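PDB 2C40: inosine-uridine preferring nucleoside hydrolase family protein from Bacillus anthracis, which belongs to the nucleoside hydrolase family and binds a calcium ion together with alpha-d-ribofuranose in its pocket. Local coordinates for residues P88-S93 against I221-Q226. Numbering follows the deposited sequence.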
ATOM      1  N   PRO A  88       6.073   8.148   6.417  1.00 41.13           N
ATOM      2  CA  PRO A  88       7.026   9.123   6.961  1.00 41.63           C
ATOM      3  C   PRO A  88       6.427  10.019   8.059  1.00 42.13           C
ATOM      4  O   PRO A  88       7.074  10.270   9.079  1.00 42.10           O
ATOM      5  CB  PRO A  88       7.422   9.925   5.736  1.00 41.37           C
ATOM      6  CG  PRO A  88       7.176   8.977   4.579  1.00 41.78           C
ATOM      7  CD  PRO A  88       5.930   8.302   4.949  1.00 40.87           C
ATOM      8  N   ILE A  89       5.202  10.478   7.859  1.00 41.95           N
ATOM      9  CA  ILE A  89       4.516  11.265   8.876  1.00 42.90           C
ATOM     10  C   ILE A  89       4.674  10.636  10.277  1.00 42.20           C
ATOM     11  O   ILE A  89       4.851  11.342  11.242  1.00 41.38           O
ATOM     12  CB  ILE A  89       3.006  11.549   8.492  1.00 43.09           C
ATOM     13  CG1 ILE A  89       2.165  11.923   9.688  1.00 45.74           C
ATOM     14  CG2 ILE A  89       2.289  10.334   7.968  1.00 46.23           C
ATOM     15  CD1 ILE A  89       2.496  13.218  10.238  1.00 49.21           C
ATOM     16  N   LEU A  90       4.640   9.306  10.344  1.00 41.47           N
ATOM     17  CA  LEU A  90       4.696   8.552  11.606  1.00 40.91           C
ATOM     18  C   LEU A  90       6.098   8.229  12.115  1.00 40.29           C
ATOM     19  O   LEU A  90       6.245   7.778  13.245  1.00 39.40           O
ATOM     20  CB  LEU A  90       3.938   7.221  11.431  1.00 39.67           C
ATOM     21  CG  LEU A  90       2.432   7.363  11.290  1.00 38.92           C
ATOM     22  CD1 LEU A  90       1.771   5.960  11.362  1.00 39.69           C
ATOM     23  CD2 LEU A  90       1.867   8.295  12.360  1.00 41.85           C
ATOM     24  N   ASN A  91       7.099   8.417  11.254  1.00 40.11           N
ATOM     25  CA  ASN A  91       8.496   8.100  11.535  1.00 40.00           C
ATOM     26  C   ASN A  91       9.391   9.337  11.609  1.00 40.16           C
ATOM     27  O   ASN A  91      10.588   9.228  11.870  1.00 39.27           O
ATOM     28  CB  ASN A  91       9.047   7.169  10.452  1.00 40.09           C
ATOM     29  CG  ASN A  91       8.397   5.819  10.485  1.00 39.66           C
ATOM     30  OD1 ASN A  91       8.658   5.017  11.364  1.00 38.47           O
ATOM     31  ND2 ASN A  91       7.526   5.565   9.537  1.00 41.74           N
ATOM     32  N   GLU A  92       8.800  10.505  11.374  1.00 40.45           N
ATOM     33  CA  GLU A  92       9.530  11.745  11.342  1.00 41.03           C
ATOM     34  C   GLU A  92      10.277  12.061  12.666  1.00 41.24           C
ATOM     35  O   GLU A  92      11.362  12.637  12.614  1.00 41.03           O
ATOM     36  CB  GLU A  92       8.594  12.912  10.947  1.00 40.61           C
ATOM     37  CG  GLU A  92       9.404  14.150  10.526  1.00 40.74           C
ATOM     38  CD  GLU A  92       8.588  15.339  10.091  1.00 40.49           C
ATOM     39  OE1 GLU A  92       7.348  15.293  10.143  1.00 38.66           O
ATOM     40  OE2 GLU A  92       9.213  16.352   9.698  1.00 42.08           O
ATOM     41  N   SER A  93       9.691  11.689  13.814  1.00 41.44           N
ATOM     42  CA  SER A  93      10.259  11.955  15.168  1.00 41.89           C
ATOM     43  C   SER A  93      11.449  11.095  15.508  1.00 42.06           C
ATOM     44  O   SER A  93      12.220  11.413  16.407  1.00 42.25           O
ATOM     45  CB  SER A  93       9.239  11.653  16.277  1.00 42.33           C
ATOM     46  OG  SER A  93       8.016  12.303  16.046  1.00 44.29           O
ATOM     47  N   ILE A 221      -5.471  15.512   7.233  1.00 40.95           N
ATOM     48  CA  ILE A 221      -6.154  15.146   5.994  1.00 41.02           C
ATOM     49  C   ILE A 221      -5.155  14.371   5.077  1.00 41.48           C
ATOM     50  O   ILE A 221      -5.494  13.314   4.557  1.00 41.35           O
ATOM     51  CB  ILE A 221      -6.747  16.402   5.264  1.00 40.73           C
ATOM     52  CG1 ILE A 221      -7.831  17.098   6.099  1.00 41.48           C
ATOM     53  CG2 ILE A 221      -7.297  16.060   3.902  1.00 40.18           C
ATOM     54  CD1 ILE A 221      -9.118  16.322   6.273  1.00 43.45           C
ATOM     55  N   ASP A 222      -3.938  14.896   4.921  1.00 41.29           N
ATOM     56  CA  ASP A 222      -2.874  14.239   4.160  1.00 41.43           C
ATOM     57  C   ASP A 222      -2.645  12.840   4.762  1.00 41.91           C
ATOM     58  O   ASP A 222      -2.583  11.854   4.029  1.00 41.88           O
ATOM     59  CB  ASP A 222      -1.621  15.091   4.229  1.00 40.96           C
ATOM     60  CG  ASP A 222      -0.481  14.592   3.352  1.00 41.91           C
ATOM     61  OD1 ASP A 222      -0.698  13.859   2.347  1.00 42.08           O
ATOM     62  OD2 ASP A 222       0.660  14.988   3.671  1.00 40.59           O
ATOM     63  N   PHE A 223      -2.610  12.746   6.093  1.00 41.96           N
ATOM     64  CA  PHE A 223      -2.455  11.434   6.760  1.00 42.70           C
ATOM     65  C   PHE A 223      -3.608  10.458   6.464  1.00 43.19           C
ATOM     66  O   PHE A 223      -3.355   9.286   6.124  1.00 43.32           O
ATOM     67  CB  PHE A 223      -2.312  11.578   8.269  1.00 42.96           C
ATOM     68  CG  PHE A 223      -2.210  10.247   9.009  1.00 43.16           C
ATOM     69  CD1 PHE A 223      -3.239   9.799   9.820  1.00 42.72           C
ATOM     70  CD2 PHE A 223      -1.072   9.448   8.890  1.00 43.92           C
ATOM     71  CE1 PHE A 223      -3.146   8.593  10.502  1.00 40.57           C
ATOM     72  CE2 PHE A 223      -0.975   8.223   9.573  1.00 41.81           C
ATOM     73  CZ  PHE A 223      -2.001   7.807  10.366  1.00 42.50           C
ATOM     74  N   LEU A 224      -4.857  10.940   6.589  1.00 43.04           N
ATOM     75  CA  LEU A 224      -6.036  10.170   6.180  1.00 42.92           C
ATOM     76  C   LEU A 224      -5.916   9.674   4.753  1.00 42.11           C
ATOM     77  O   LEU A 224      -6.185   8.518   4.491  1.00 41.87           O
ATOM     78  CB  LEU A 224      -7.327  11.008   6.229  1.00 43.14           C
ATOM     79  CG  LEU A 224      -8.209  11.052   7.431  1.00 46.26           C
ATOM     80  CD1 LEU A 224      -9.300  12.149   7.183  1.00 48.85           C
ATOM     81  CD2 LEU A 224      -8.842   9.647   7.674  1.00 49.45           C
ATOM     82  N   GLY A 225      -5.573  10.562   3.826  1.00 41.43           N
ATOM     83  CA  GLY A 225      -5.380  10.157   2.441  1.00 41.97           C
ATOM     84  C   GLY A 225      -4.300   9.102   2.186  1.00 41.68           C
ATOM     85  O   GLY A 225      -4.484   8.226   1.362  1.00 42.00           O
ATOM     86  N   GLN A 226      -3.170   9.198   2.865  1.00 41.97           N
ATOM     87  CA  GLN A 226      -2.109   8.181   2.767  1.00 42.31           C
ATOM     88  C   GLN A 226      -2.635   6.839   3.244  1.00 42.52           C
ATOM     89  O   GLN A 226      -2.491   5.822   2.559  1.00 42.83           O
ATOM     90  CB  GLN A 226      -0.896   8.606   3.575  1.00 42.37           C
ATOM     91  CG  GLN A 226      -0.169   9.735   2.845  1.00 43.24           C
ATOM     92  CD  GLN A 226       0.938  10.358   3.648  1.00 42.24           C
ATOM     93  OE1 GLN A 226       1.838   9.680   4.091  1.00 42.29           O
ATOM     94  NE2 GLN A 226       0.900  11.671   3.785  1.00 42.32           N
TER
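I89 and L90 meet F223 at its adjacent ring atoms CD2 and CE2, joining the short, weakly bonded helical turn 88-91 to helix 219-229 in the alpha/beta fold of the nucleoside hydrolase family. The junction is apolar, with no hydrogen bond across it, and it buries 181 Å² in all. I89 CG2 comes in at the ring edge, near the ring plane, 3.6 Å from F223 CD2. L90 reaches the neighbouring ring atom: its CG lies 3.9 Å from F223 CE2, and both of its methyls, CD1 and CD2, stand 4.0 Å from that same carbon, so the fork of the isobutyl group presents CG and both methyls to CE2 at nearly equal range, on an oblique approach. Both aliphatic side chains run roughly perpendicular to the phenylalanine. With CG anti to the backbone N (chi1 177°), F223 directs its CD2-CE2 side at 88-93. Helix 41-55 also borders this cluster, with F55 touching both I89 and F223 and I51 touching both L90 and F223; F19 adds an edge-to-face ring contact to F223. R216 and Q226 of the second subunit pack on P88 and Q226, respectively. At the polar margin, Q226 OE1 lies 4.0 Å from I89 CG2 and 4.4 Å from P88 CD, and this buried oxygen has no hydrogen-bonding partner in the model. The other end of the amide is held one helical turn back: Q226 NE2 donates to D222 OD1 at 3.1 Å (153° at the hydrogen). D222 OD1 lies close to the amide plane of Q226, whereas NE2 comes to that oxygen from above the carboxylate, 66° out of its plane.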